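Local structure of MIP07328p (Drosophila melanogaster, 6FKK) at residues L523-K527 with K528-L532. The protein is a semaphorin that probably acts as a repulsive axon guidance cue by binding a receptor through its extracellular domains. Residues are numbered along the deposited sequence; the frame is centred on the assembly and turned at random.
Sequences LNSTK and KAAAL
The flat peptide carbonyl of Thr526 has the methyls of Ala529 and Ala530 on opposite sides of its plane, each CB 3.5 Å from Thr526 O, with Ser525 OG on the Ala530 CB side. The N-H of Ala530 binds the same oxygen, Ala530 N to Thr526 O 2.7 Å. The donor nitrogen is tilted 21° from the carbonyl plane. The bond is bent, 141° at the hydrogen. This is the opening i to i+4 bond of helix 527-533, with Thr526 at the N-cap position although its side chain makes no capping bond. Its chi1 of -37° sets OG1 beside the backbone N and leaves the methyl CG2 anti to N, alongside Lys528 and 3.7 Å from Lys528 CG. The Lys528 chain bends at its last torsion, which turns NZ in beside that methyl, Lys528 NZ to Thr526 CG2 3.4 Å. One residue earlier, Ser525 OG rests 3.6 Å from Ala530 CB and is hydrogen-bonded to Ser522 OG, while Ser525 CB touches Ala529 CB at 3.9 Å. The Lys527 side chain leaves the segment, and its NZ is hydrogen-bonded to Val437 O on strand 432-442 of the Sema propeller and Ser489 O at the end of helix 484-489. The helix start of the PSI domain is thereby tied to the propeller, with Ala531 packed on Leu485 and Ser489 of helix 484-489.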
loop_
_atom_site.group_PDB
_atom_site.type_symbol
_atom_site.label_atom_id
_atom_site.label_comp_id
_atom_site.label_asym_id
_atom_site.label_seq_id
_atom_site.Cartn_x
_atom_site.Cartn_y
_atom_site.Cartn_z
ATOM N N LEU A 523 -17.374 -5.908 -22.578
ATOM C CA LEU A 523 -16.839 -5.027 -21.549
ATOM C C LEU A 523 -17.016 -3.553 -21.873
ATOM O O LEU A 523 -17.048 -2.732 -20.949
ATOM C CB LEU A 523 -15.346 -5.306 -21.330
ATOM C CG LEU A 523 -14.929 -6.736 -20.987
ATOM C CD1 LEU A 523 -13.423 -6.811 -20.785
ATOM C CD2 LEU A 523 -15.662 -7.222 -19.752
ATOM N N ASN A 524 -17.134 -3.201 -23.151
ATOM C CA ASN A 524 -17.199 -1.812 -23.601
ATOM C C ASN A 524 -18.632 -1.372 -23.874
ATOM O O ASN A 524 -18.902 -0.682 -24.862
ATOM C CB ASN A 524 -16.331 -1.628 -24.842
ATOM C CG ASN A 524 -15.942 -0.181 -25.075
ATOM O OD1 ASN A 524 -16.113 0.666 -24.200
ATOM N ND2 ASN A 524 -15.409 0.107 -26.257
ATOM N N SER A 525 -19.572 -1.753 -23.011
ATOM C CA SER A 525 -20.982 -1.459 -23.220
ATOM C C SER A 525 -21.647 -1.212 -21.874
ATOM O O SER A 525 -21.012 -1.280 -20.817
ATOM C CB SER A 525 -21.682 -2.603 -23.963
ATOM O OG SER A 525 -21.693 -3.786 -23.178
ATOM N N THR A 526 -22.944 -0.917 -21.922
ATOM C CA THR A 526 -23.740 -0.850 -20.707
ATOM C C THR A 526 -23.998 -2.259 -20.186
ATOM O O THR A 526 -23.981 -3.236 -20.940
ATOM C CB THR A 526 -25.069 -0.140 -20.974
ATOM O OG1 THR A 526 -24.861 0.931 -21.902
ATOM C CG2 THR A 526 -25.641 0.428 -19.680
ATOM N N LYS A 527 -24.234 -2.361 -18.876
ATOM C CA LYS A 527 -24.552 -3.661 -18.298
ATOM C C LYS A 527 -25.867 -4.204 -18.841
ATOM O O LYS A 527 -26.069 -5.423 -18.877
ATOM C CB LYS A 527 -24.592 -3.566 -16.774
ATOM C CG LYS A 527 -23.263 -3.159 -16.163
ATOM C CD LYS A 527 -23.062 -3.798 -14.804
ATOM C CE LYS A 527 -21.593 -3.806 -14.432
ATOM N NZ LYS A 527 -21.279 -4.854 -13.424
ATOM N N LYS A 528 -26.770 -3.320 -19.271
ATOM C CA LYS A 528 -27.961 -3.767 -19.982
ATOM C C LYS A 528 -27.678 -3.999 -21.460
ATOM O O LYS A 528 -28.286 -4.883 -22.070
ATOM C CB LYS A 528 -29.098 -2.756 -19.812
ATOM C CG LYS A 528 -28.799 -1.367 -20.355
ATOM C CD LYS A 528 -30.042 -0.490 -20.327
ATOM C CE LYS A 528 -29.740 0.926 -20.795
ATOM N NZ LYS A 528 -28.819 1.641 -19.867
ATOM N N ALA A 529 -26.757 -3.226 -22.045
ATOM C CA ALA A 529 -26.380 -3.455 -23.435
ATOM C C ALA A 529 -25.604 -4.755 -23.596
ATOM O O ALA A 529 -25.631 -5.362 -24.672
ATOM C CB ALA A 529 -25.561 -2.275 -23.960
ATOM N N ALA A 530 -24.912 -5.199 -22.543
ATOM C CA ALA A 530 -24.207 -6.475 -22.603
ATOM C C ALA A 530 -25.187 -7.641 -22.597
ATOM O O ALA A 530 -25.079 -8.559 -23.418
ATOM C CB ALA A 530 -23.225 -6.592 -21.437
ATOM N N ALA A 531 -26.160 -7.617 -21.682
ATOM C CA ALA A 531 -27.135 -8.698 -21.589
ATOM C C ALA A 531 -27.978 -8.835 -22.850
ATOM O O ALA A 531 -28.601 -9.883 -23.052
ATOM C CB ALA A 531 -28.042 -8.484 -20.376
ATOM N N LEU A 532 -28.019 -7.804 -23.699
ATOM C CA LEU A 532 -28.737 -7.922 -24.963
ATOM C C LEU A 532 -28.041 -8.900 -25.901
ATOM O O LEU A 532 -28.703 -9.629 -26.650
ATOM C CB LEU A 532 -28.872 -6.551 -25.626
ATOM C CG LEU A 532 -29.730 -5.518 -24.892
ATOM C CD1 LEU A 532 -29.843 -4.236 -25.706
ATOM C CD2 LEU A 532 -31.106 -6.085 -24.569
#